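PDB 6VZZ: BamaA.19900.a, which probably catalyses the phosphorylation of glucose at its 6-hydroxyl, the entry step of glycolysis, in the amoeba Balamuthia mandrillaris, and binds beta-D-glucopyranose. Local coordinates for residues L52-A55 with E56-D59; V82-S85 with I86-L89; P216-F219 with G220-A223; E256-D259 with I260-R264. One frame throughout, in Å; residues are numbered along the deposited sequence.

How the contacts relate
Contacts 1 and 2 lie together, with L52 packing on I86, and contacts 3 and 4 lie on the other side of the chain's centre. Contact 1 closes the turn after strand 47-54. Contact 2 is part of helix 72-90 and packs on the same sheet. Both are partly buried, with charged pairs near the surface. Contacts 3 and 4 are buried and share the glucose. They are joined by H221 to E256 and by a backbone bond from E258 N to G220 O. The chemistry follows this division: a salt-bridge network in contact 1, helix bonds in contact 2, and sugar-binding carboxylates and a histidine in contacts 3 and 4, with an E258-R264 salt bridge in the latter.

Contact 1: residues L52-A55 with E56-D59; sequences LARA and EDHD
R54 and D57 meet across a type I beta turn at the end of strand 47-54, in the loop that leads to the antiparallel strand 62-68. Together with E56 they form a salt-bridge network. R54 grips the D57 carboxylate side-on, with NE and NH2 on different oxygens. The bond from R54 NE to D57 OD2 is 3.0 Å long, nearly straight, and lies in the guanidinium plane. R54 NH2 meets the syn lone pair of D57 OD1 at 2.9 Å, in a more bent bond, with the oxygen tilted from that plane. D57 OD2 has a second donor, the backbone N of R54, at 3.1 Å. N and NE come from the same face of the carboxylate, so one oxygen accepts from both the backbone N and NE of R54. This is possible because R54 CG stays beside its own backbone N (chi1 -63°) and the chain bends at chi3. The turn itself is closed by a weak bond of 3.2 Å from D57 N to R54 O. That carbonyl also accepts from R390 NH1 near the C-terminus. W25 of helix 16-25 packs on both R54 and D57. E56 plays a different part, its chain folding back at chi2. E56 OE2 lies well out of the guanidinium plane, over one face and 3.6 Å from R54 NH1; no N-H points at it, and the attraction is of charges only.

Contact 2: residues V82-S85 with I86-L89; sequences VSDS and IRDL
I86 folds back on V82 one helical turn earlier, within helix 72-90. I86, S85 and D84 are the residues most covered by this local contact. I86 N donates to V82 O at 3.0 Å, the usual i to i+4 bond. The I86 side chain runs alongside V82, pointing the same way, and its CD1 lies 4.0 Å from V82 CG2. I86 CG1 sits beside the backbone N (chi1 -66°), which swings CD1 back along the helix to the V82 carbonyl. S85 is covered mainly by the backbone that follows it. Its carbonyl takes a weak 3.4 Å bond from L89 N, which also bonds to I86 O at 3.0 Å. S85 OG makes a weak bond back to S81 O. D84 O accepts from D88 N at 3.0 Å. R87 N bonds to S83 O at 2.9 Å, the bond between those of I86 and D88. The D84 carboxylate lies beside R87, its plane 16° from the guanidinium. D84 OD1 stands over one guanidinium face, 3.8 Å from R87 NH2. This salt bridge is long and works through charge alone. The helix is amphipathic: D84 and R87 are exposed, while V82 and I86 face the sheet, on V64 of strand 62-68 and L50 and L52 of strand 47-54. L89 meets T19 and L22 of helix 16-25, while S83 and R87 lean on F134 of a loop.

Contact 3: residues P216-F219 with G220-A223; sequences PMEF and GHVA. With BGC (beta-D-glucopyranose), chain B.
E218, just before a short 3-10 turn, and H221, within it, lie side by side and reach the same glucose. Their flat groups are nearly coplanar, 20° apart, with E218 OE1 at the edge of the imidazole. No hydrogen bond joins the two side chains; the sugar links them instead. Glucose O2 donates to E218 OE1 at 2.6 Å, and glucose O3 donates to E218 OE2, also at 2.6 Å. H221 NE2 in turn donates to glucose O2 at 2.7 Å, so this hydroxyl both gives and takes. The E218 chain bends at chi2 (-66°), which brings both carboxylate oxygens up to the sugar. H221 is held from behind, because its ND1 is bonded to E256 OE1. The turn beneath is tightly wound. H221 N bonds to E218 O at 3.1 Å, and V222 N bonds to F219 O at 3.3 Å. Both bonds are nearly straight at the hydrogen, but the donors stand above the carbonyl planes. On the apolar side F219 CD1 meets V222 CG1 at 3.5 Å, and both side chains pack on helix 303-327. The ends, P216 and A223, lie apart from the turn and are partly exposed. A223 N bonds to N322 OD1 of the second subunit, whose W365 meets the H221 ring edge-to-face. The pocket is thus built close to the dimer interface. A glutamate and a histidine three residues apart on the sugar hydroxyls are consistent with the glucose site of the glucokinase family, as in bacterial glucokinases.

Contact 4: residues E256-D259 with I260-R264; sequences EYED and IVSGR. With BGC (beta-D-glucopyranose), chain B.
The R264 guanidinium has E258 OE2 and a water at its edge, both in its plane. Over one face stands S262 OG, offset toward the rim. The E258 carboxylate is turned almost at right angles to the guanidinium, 89° apart. R264 NH2 points straight at the anti lone pair of E258 OE2, 2.7 Å away, in a salt bridge. The other oxygen, E258 OE1, accepts from glucose O1 at 2.6 Å. E258 can span these partners because its CG lies anti to the backbone N (chi1 -174°) and the chain runs on extended. The backbone beneath is bonded as a turn. Y257 O takes I260 N at 3.0 Å and V261 N at 2.8 Å. V261 then centres an inverse gamma turn, and S262 becomes the N-cap of helix 263-276. S262 OG donates to E258 O at 2.8 Å while accepting from G265 N, so one hydroxyl ties the helix start to the sugar-binding residue. Two waters bridge D259 to R264. The first, at the guanidinium edge, links E256 OE1, D259 OD1 and, weakly, R264 NH2; the other joins D259 OD1 and R264 NE. D259 OD2 takes the backbone N of E256 at 3.0 Å and Y249 OH. E256, which also holds H221, forms a salt bridge through OE2 with K362 of the second subunit. Each E258 oxygen thus has two partners, glucose O1 and L195 N on OE1, R264 NH2 and N116 ND2 on OE2. This would probably fix the carboxylate's rotation and present OE1 to the anomeric hydroxyl of glucose.

Contact 1: residues L52-A55 with E56-D59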
loop_
_atom_site.group_PDB
_atom_site.type_symbol
_atom_site.label_atom_id
_atom_site.label_comp_id
_atom_site.label_asym_id
_atom_site.label_seq_id
_atom_site.Cartn_x
_atom_site.Cartn_y
_atom_site.Cartn_z
ATOM N N LEU A 52 11.931 -21.748 21.230
ATOM C CA LEU A 52 13.381 -21.721 21.197
ATOM C C LEU A 52 13.878 -22.513 19.998
ATOM O O LEU A 52 13.237 -23.473 19.555
ATOM C CB LEU A 52 13.983 -22.310 22.469
ATOM C CG LEU A 52 13.392 -21.875 23.801
ATOM C CD1 LEU A 52 14.042 -22.677 24.918
ATOM C CD2 LEU A 52 13.560 -20.375 24.028
ATOM N N ALA A 53 15.027 -22.101 19.475
ATOM C CA ALA A 53 15.708 -22.864 18.440
ATOM C C ALA A 53 17.210 -22.676 18.611
ATOM O O ALA A 53 17.674 -21.570 18.903
ATOM C CB ALA A 53 15.268 -22.444 17.034
ATOM N N ARG A 54 17.957 -23.764 18.457
ATOM C CA ARG A 54 19.404 -23.674 18.541
ATOM C C ARG A 54 19.964 -23.102 17.244
ATOM O O ARG A 54 19.265 -22.968 16.239
ATOM C CB ARG A 54 20.016 -25.045 18.833
ATOM C CG ARG A 54 19.619 -25.639 20.174
ATOM C CD ARG A 54 20.035 -27.090 20.266
ATOM N NE ARG A 54 19.354 -27.894 19.262
ATOM C CZ ARG A 54 19.638 -29.165 18.997
ATOM N NH1 ARG A 54 20.602 -29.783 19.666
ATOM N NH2 ARG A 54 18.960 -29.814 18.052
ATOM N N ALA A 55 21.255 -22.772 17.276
ATOM C CA ALA A 55 21.913 -22.209 16.101
ATOM C C ALA A 55 21.782 -23.119 14.883
ATOM O O ALA A 55 21.637 -22.635 13.756
ATOM C CB ALA A 55 23.386 -21.948 16.411
ATOM N N GLU A 56 21.822 -24.437 15.087
ATOM C CA GLU A 56 21.816 -25.386 13.978
ATOM C C GLU A 56 20.422 -25.862 13.578
ATOM O O GLU A 56 20.276 -26.461 12.509
ATOM C CB GLU A 56 22.686 -26.606 14.310
ATOM C CG GLU A 56 22.147 -27.476 15.430
ATOM C CD GLU A 56 22.703 -27.100 16.795
ATOM O OE1 GLU A 56 22.910 -25.887 17.059
ATOM O OE2 GLU A 56 22.938 -28.025 17.606
ATOM N N ASP A 57 19.406 -25.632 14.405
ATOM C CA ASP A 57 18.021 -25.907 14.029
ATOM C C ASP A 57 17.584 -24.851 13.026
ATOM O O ASP A 57 17.220 -23.735 13.399
ATOM C CB ASP A 57 17.112 -25.884 15.254
ATOM C CG ASP A 57 17.517 -26.879 16.310
ATOM O OD1 ASP A 57 18.114 -27.928 15.965
ATOM O OD2 ASP A 57 17.230 -26.604 17.495
ATOM N N HIS A 58 17.598 -25.186 11.743
ATOM C CA HIS A 58 17.355 -24.160 10.738
ATOM C C HIS A 58 15.909 -24.078 10.274
ATOM O O HIS A 58 15.468 -23.001 9.862
ATOM C CB HIS A 58 18.274 -24.376 9.533
ATOM C CG HIS A 58 19.633 -23.777 9.711
ATOM N ND1 HIS A 58 20.794 -24.449 9.397
ATOM C CD2 HIS A 58 20.014 -22.564 10.181
ATOM C CE1 HIS A 58 21.833 -23.675 9.664
ATOM N NE2 HIS A 58 21.387 -22.527 10.139
ATOM N N ASP A 59 15.157 -25.175 10.338
ATOM C CA ASP A 59 13.770 -25.180 9.894
ATOM C C ASP A 59 12.823 -25.719 10.960
ATOM O O ASP A 59 11.657 -25.993 10.655
ATOM C CB ASP A 59 13.629 -25.994 8.603
ATOM C CG ASP A 59 14.374 -27.307 8.666
ATOM O OD1 ASP A 59 14.899 -27.631 9.756
ATOM O OD2 ASP A 59 14.448 -28.007 7.631
#

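Contact 2: residues V82-S85 with I86-L89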
loop_
_atom_site.group_PDB
_atom_site.type_symbol
_atom_site.label_atom_id
_atom_site.label_comp_id
_atom_site.label_asym_id
_atom_site.label_seq_id
_atom_site.Cartn_x
_atom_site.Cartn_y
_atom_site.Cartn_z
ATOM N N VAL A 82 8.156 -18.042 32.482
ATOM C CA VAL A 82 8.740 -19.020 31.576
ATOM C C VAL A 82 10.241 -18.807 31.429
ATOM O O VAL A 82 10.971 -19.758 31.139
ATOM C CB VAL A 82 8.021 -18.989 30.216
ATOM C CG1 VAL A 82 8.484 -17.810 29.399
ATOM C CG2 VAL A 82 8.264 -20.277 29.469
ATOM N N SER A 83 10.727 -17.584 31.646
ATOM C CA SER A 83 12.166 -17.348 31.626
ATOM C C SER A 83 12.852 -18.093 32.766
ATOM O O SER A 83 13.834 -18.815 32.550
ATOM C CB SER A 83 12.450 -15.848 31.705
ATOM O OG SER A 83 13.844 -15.587 31.714
ATOM N N ASP A 84 12.341 -17.939 33.987
ATOM C CA ASP A 84 12.918 -18.664 35.113
ATOM C C ASP A 84 12.844 -20.173 34.908
ATOM O O ASP A 84 13.761 -20.896 35.313
ATOM C CB ASP A 84 12.221 -18.260 36.411
ATOM C CG ASP A 84 12.626 -16.886 36.878
ATOM O OD1 ASP A 84 13.432 -16.243 36.182
ATOM O OD2 ASP A 84 12.153 -16.444 37.942
ATOM N N SER A 85 11.779 -20.665 34.266
ATOM C CA SER A 85 11.630 -22.103 34.051
ATOM C C SER A 85 12.687 -22.637 33.090
ATOM O O SER A 85 13.305 -23.675 33.351
ATOM C CB SER A 85 10.226 -22.417 33.534
ATOM O OG SER A 85 9.276 -22.401 34.588
ATOM N N ILE A 86 12.905 -21.939 31.973
ATOM C CA ILE A 86 13.939 -22.349 31.027
ATOM C C ILE A 86 15.325 -22.196 31.644
ATOM O O ILE A 86 16.222 -23.014 31.404
ATOM C CB ILE A 86 13.797 -21.549 29.721
ATOM C CG1 ILE A 86 12.479 -21.912 29.033
ATOM C CG2 ILE A 86 14.987 -21.778 28.789
ATOM C CD1 ILE A 86 12.004 -20.859 28.060
ATOM N N ARG A 87 15.519 -21.161 32.460
ATOM C CA ARG A 87 16.806 -20.977 33.116
ATOM C C ARG A 87 17.142 -22.159 34.019
ATOM O O ARG A 87 18.287 -22.628 34.040
ATOM C CB ARG A 87 16.800 -19.674 33.908
ATOM C CG ARG A 87 18.123 -19.358 34.546
ATOM C CD ARG A 87 18.121 -17.976 35.132
ATOM N NE ARG A 87 17.427 -17.934 36.411
ATOM C CZ ARG A 87 17.245 -16.821 37.104
ATOM N NH1 ARG A 87 17.702 -15.673 36.624
ATOM N NH2 ARG A 87 16.606 -16.856 38.269
ATOM N N ASP A 88 16.153 -22.670 34.757
ATOM C CA ASP A 88 16.398 -23.806 35.636
ATOM C C ASP A 88 16.699 -25.083 34.870
ATOM O O ASP A 88 17.215 -26.032 35.464
ATOM C CB ASP A 88 15.202 -24.041 36.552
ATOM C CG ASP A 88 15.291 -23.260 37.831
ATOM O OD1 ASP A 88 16.430 -23.040 38.305
ATOM O OD2 ASP A 88 14.226 -22.877 38.370
ATOM N N LEU A 89 16.372 -25.141 33.580
ATOM C CA LEU A 89 16.631 -26.330 32.778
ATOM C C LEU A 89 17.832 -26.189 31.859
ATOM O O LEU A 89 18.452 -27.199 31.522
ATOM C CB LEU A 89 15.403 -26.686 31.932
ATOM C CG LEU A 89 14.150 -27.143 32.680
ATOM C CD1 LEU A 89 12.953 -27.174 31.739
ATOM C CD2 LEU A 89 14.364 -28.510 33.307
#

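Contact 3: residues P216-F219 with G220-A223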
loop_
_atom_site.group_PDB
_atom_site.type_symbol
_atom_site.label_atom_id
_atom_site.label_comp_id
_atom_site.label_asym_id
_atom_site.label_seq_id
_atom_site.Cartn_x
_atom_site.Cartn_y
_atom_site.Cartn_z
ATOM N N PRO A 216 6.263 -4.052 6.551
ATOM C CA PRO A 216 5.100 -4.184 7.431
ATOM C C PRO A 216 4.055 -3.142 7.085
ATOM O O PRO A 216 4.370 -2.052 6.595
ATOM C CB PRO A 216 5.682 -3.955 8.831
ATOM C CG PRO A 216 6.904 -3.150 8.610
ATOM C CD PRO A 216 7.438 -3.506 7.251
ATOM N N MET A 217 2.794 -3.491 7.335
ATOM C CA MET A 217 1.684 -2.650 6.924
ATOM C C MET A 217 0.557 -2.719 7.954
ATOM O O MET A 217 0.501 -3.620 8.797
ATOM C CB MET A 217 1.171 -3.062 5.541
ATOM C CG MET A 217 2.154 -2.867 4.410
ATOM S SD MET A 217 1.494 -3.412 2.817
ATOM C CE MET A 217 2.764 -2.793 1.710
ATOM N N GLU A 218 -0.364 -1.755 7.861
ATOM C CA GLU A 218 -1.509 -1.701 8.761
ATOM C C GLU A 218 -2.818 -1.577 7.989
ATOM O O GLU A 218 -3.763 -0.938 8.452
ATOM C CB GLU A 218 -1.356 -0.551 9.751
ATOM C CG GLU A 218 -0.313 -0.809 10.822
ATOM C CD GLU A 218 -0.723 -1.943 11.747
ATOM O OE1 GLU A 218 -1.951 -2.205 11.880
ATOM O OE2 GLU A 218 0.184 -2.585 12.328
ATOM N N PHE A 219 -2.898 -2.201 6.815
ATOM C CA PHE A 219 -4.042 -1.998 5.939
ATOM C C PHE A 219 -5.326 -2.607 6.474
ATOM O O PHE A 219 -6.400 -2.304 5.942
ATOM C CB PHE A 219 -3.746 -2.539 4.537
ATOM C CG PHE A 219 -3.117 -1.513 3.628
ATOM C CD1 PHE A 219 -3.866 -0.432 3.168
ATOM C CD2 PHE A 219 -1.787 -1.610 3.257
ATOM C CE1 PHE A 219 -3.306 0.525 2.347
ATOM C CE2 PHE A 219 -1.217 -0.661 2.437
ATOM C CZ PHE A 219 -1.982 0.414 1.982
ATOM N N GLY A 220 -5.264 -3.430 7.518
ATOM C CA GLY A 220 -6.508 -3.920 8.082
ATOM C C GLY A 220 -7.379 -2.815 8.641
ATOM O O GLY A 220 -8.590 -3.005 8.806
ATOM N N HIS A 221 -6.794 -1.650 8.915
ATOM C CA HIS A 221 -7.502 -0.566 9.569
ATOM C C HIS A 221 -7.969 0.520 8.605
ATOM O O HIS A 221 -8.514 1.529 9.056
ATOM C CB HIS A 221 -6.619 0.019 10.672
ATOM C CG HIS A 221 -6.173 -1.005 11.669
ATOM N ND1 HIS A 221 -7.022 -1.542 12.615
ATOM C CD2 HIS A 221 -4.977 -1.612 11.852
ATOM C CE1 HIS A 221 -6.364 -2.427 13.342
ATOM N NE2 HIS A 221 -5.122 -2.487 12.900
ATOM N N VAL A 222 -7.798 0.336 7.289
ATOM C CA VAL A 222 -8.315 1.321 6.342
ATOM C C VAL A 222 -9.825 1.164 6.209
ATOM O O VAL A 222 -10.388 0.077 6.396
ATOM C CB VAL A 222 -7.621 1.206 4.968
ATOM C CG1 VAL A 222 -6.113 1.337 5.105
ATOM C CG2 VAL A 222 -8.026 -0.077 4.253
ATOM N N ALA A 223 -10.489 2.271 5.885
ATOM C CA ALA A 223 -11.929 2.259 5.678
ATOM C C ALA A 223 -12.311 1.320 4.541
ATOM O O ALA A 223 -11.575 1.164 3.562
ATOM C CB ALA A 223 -12.423 3.666 5.373
HETATM C C2 BGC B . -2.734 -4.890 14.038
HETATM C C3 BGC B . -1.607 -5.380 13.142
HETATM C C4 BGC B . -1.532 -6.901 13.184
HETATM C C5 BGC B . -2.897 -7.485 12.839
HETATM C C6 BGC B . -2.952 -8.994 12.891
HETATM C C1 BGC B . -4.028 -5.573 13.624
HETATM O O1 BGC B . -5.102 -5.101 14.351
HETATM O O2 BGC B . -2.862 -3.477 13.938
HETATM O O3 BGC B . -0.371 -4.802 13.535
HETATM O O4 BGC B . -0.589 -7.368 12.230
HETATM O O5 BGC B . -3.869 -6.982 13.766
HETATM O O6 BGC B . -2.378 -9.495 14.080
#

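Contact 4: residues E256-D259 with I260-R264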
loop_
_atom_site.group_PDB
_atom_site.type_symbol
_atom_site.label_atom_id
_atom_site.label_comp_id
_atom_site.label_asym_id
_atom_site.label_seq_id
_atom_site.Cartn_x
_atom_site.Cartn_y
_atom_site.Cartn_z
ATOM N N GLU A 256 -13.593 -0.000 9.627
ATOM C CA GLU A 256 -12.368 -0.573 9.086
ATOM C C GLU A 256 -12.652 -1.971 8.577
ATOM O O GLU A 256 -13.587 -2.639 9.030
ATOM C CB GLU A 256 -11.261 -0.648 10.145
ATOM C CG GLU A 256 -11.096 0.582 11.008
ATOM C CD GLU A 256 -9.998 0.415 12.041
ATOM O OE1 GLU A 256 -9.622 -0.743 12.338
ATOM O OE2 GLU A 256 -9.498 1.444 12.549
ATOM N N TYR A 257 -11.826 -2.420 7.624
ATOM C CA TYR A 257 -11.966 -3.790 7.140
ATOM C C TYR A 257 -11.890 -4.781 8.296
ATOM O O TYR A 257 -12.626 -5.778 8.315
ATOM C CB TYR A 257 -10.901 -4.104 6.087
ATOM C CG TYR A 257 -11.281 -3.681 4.680
ATOM C CD1 TYR A 257 -12.202 -4.411 3.937
ATOM C CD2 TYR A 257 -10.715 -2.553 4.090
ATOM C CE1 TYR A 257 -12.548 -4.027 2.651
ATOM C CE2 TYR A 257 -11.058 -2.169 2.813
ATOM C CZ TYR A 257 -11.978 -2.905 2.095
ATOM O OH TYR A 257 -12.323 -2.524 0.812
ATOM N N GLU A 258 -11.036 -4.498 9.294
ATOM C CA GLU A 258 -10.912 -5.370 10.459
ATOM C C GLU A 258 -12.199 -5.422 11.281
ATOM O O GLU A 258 -12.409 -6.384 12.031
ATOM C CB GLU A 258 -9.744 -4.918 11.341
ATOM C CG GLU A 258 -9.443 -5.867 12.500
ATOM C CD GLU A 258 -8.212 -5.473 13.305
ATOM O OE1 GLU A 258 -7.093 -5.536 12.756
ATOM O OE2 GLU A 258 -8.360 -5.096 14.491
ATOM N N ASP A 259 -13.077 -4.430 11.149
ATOM C CA ASP A 259 -14.326 -4.494 11.892
ATOM C C ASP A 259 -15.258 -5.570 11.357
ATOM O O ASP A 259 -16.242 -5.914 12.027
ATOM C CB ASP A 259 -15.009 -3.125 11.891
ATOM C CG ASP A 259 -14.222 -2.085 12.685
ATOM O OD1 ASP A 259 -13.521 -2.479 13.647
ATOM O OD2 ASP A 259 -14.303 -0.878 12.357
ATOM N N ILE A 260 -14.957 -6.127 10.183
ATOM C CA ILE A 260 -15.667 -7.281 9.659
ATOM C C ILE A 260 -14.747 -8.491 9.528
ATOM O O ILE A 260 -15.123 -9.612 9.907
ATOM C CB ILE A 260 -16.323 -6.944 8.304
ATOM C CG1 ILE A 260 -17.495 -5.983 8.508
ATOM C CG2 ILE A 260 -16.753 -8.198 7.561
ATOM C CD1 ILE A 260 -18.140 -5.540 7.206
ATOM N N VAL A 261 -13.529 -8.273 9.041
ATOM C CA VAL A 261 -12.622 -9.355 8.694
ATOM C C VAL A 261 -11.753 -9.648 9.907
ATOM O O VAL A 261 -10.571 -9.291 9.946
ATOM C CB VAL A 261 -11.779 -9.000 7.453
ATOM C CG1 VAL A 261 -10.996 -10.209 6.967
ATOM C CG2 VAL A 261 -12.671 -8.445 6.359
ATOM N N SER A 262 -12.343 -10.304 10.903
ATOM C CA SER A 262 -11.668 -10.674 12.142
ATOM C C SER A 262 -12.608 -11.585 12.911
ATOM O O SER A 262 -13.761 -11.783 12.522
ATOM C CB SER A 262 -11.292 -9.453 12.982
ATOM O OG SER A 262 -12.461 -8.808 13.438
ATOM N N GLY A 263 -12.109 -12.132 14.012
ATOM C CA GLY A 263 -12.965 -12.934 14.855
ATOM C C GLY A 263 -14.164 -12.160 15.366
ATOM O O GLY A 263 -15.307 -12.573 15.150
ATOM N N ARG A 264 -13.924 -11.035 16.048
ATOM C CA ARG A 264 -15.036 -10.230 16.537
ATOM C C ARG A 264 -15.873 -9.694 15.385
ATOM O O ARG A 264 -17.079 -9.474 15.545
ATOM C CB ARG A 264 -14.518 -9.087 17.420
ATOM C CG ARG A 264 -13.771 -7.985 16.688
ATOM C CD ARG A 264 -13.051 -7.049 17.654
ATOM N NE ARG A 264 -12.431 -5.925 16.959
ATOM C CZ ARG A 264 -11.201 -5.948 16.443
ATOM N NH1 ARG A 264 -10.452 -7.044 16.550
ATOM N NH2 ARG A 264 -10.713 -4.875 15.820
HETATM C C2 BGC B . -2.734 -4.890 14.038
HETATM C C3 BGC B . -1.607 -5.380 13.142
HETATM C C4 BGC B . -1.532 -6.901 13.184
HETATM C C5 BGC B . -2.897 -7.485 12.839
HETATM C C6 BGC B . -2.952 -8.994 12.891
HETATM C C1 BGC B . -4.028 -5.573 13.624
HETATM O O1 BGC B . -5.102 -5.101 14.351
HETATM O O2 BGC B . -2.862 -3.477 13.938
HETATM O O3 BGC B . -0.371 -4.802 13.535
HETATM O O4 BGC B . -0.589 -7.368 12.230
HETATM O O5 BGC B . -3.869 -6.982 13.766
HETATM O O6 BGC B . -2.378 -9.495 14.080
HETATM O O HOH W 1 -10.986 -2.279 14.248
HETATM O O HOH W 2 -13.851 -4.252 15.857
#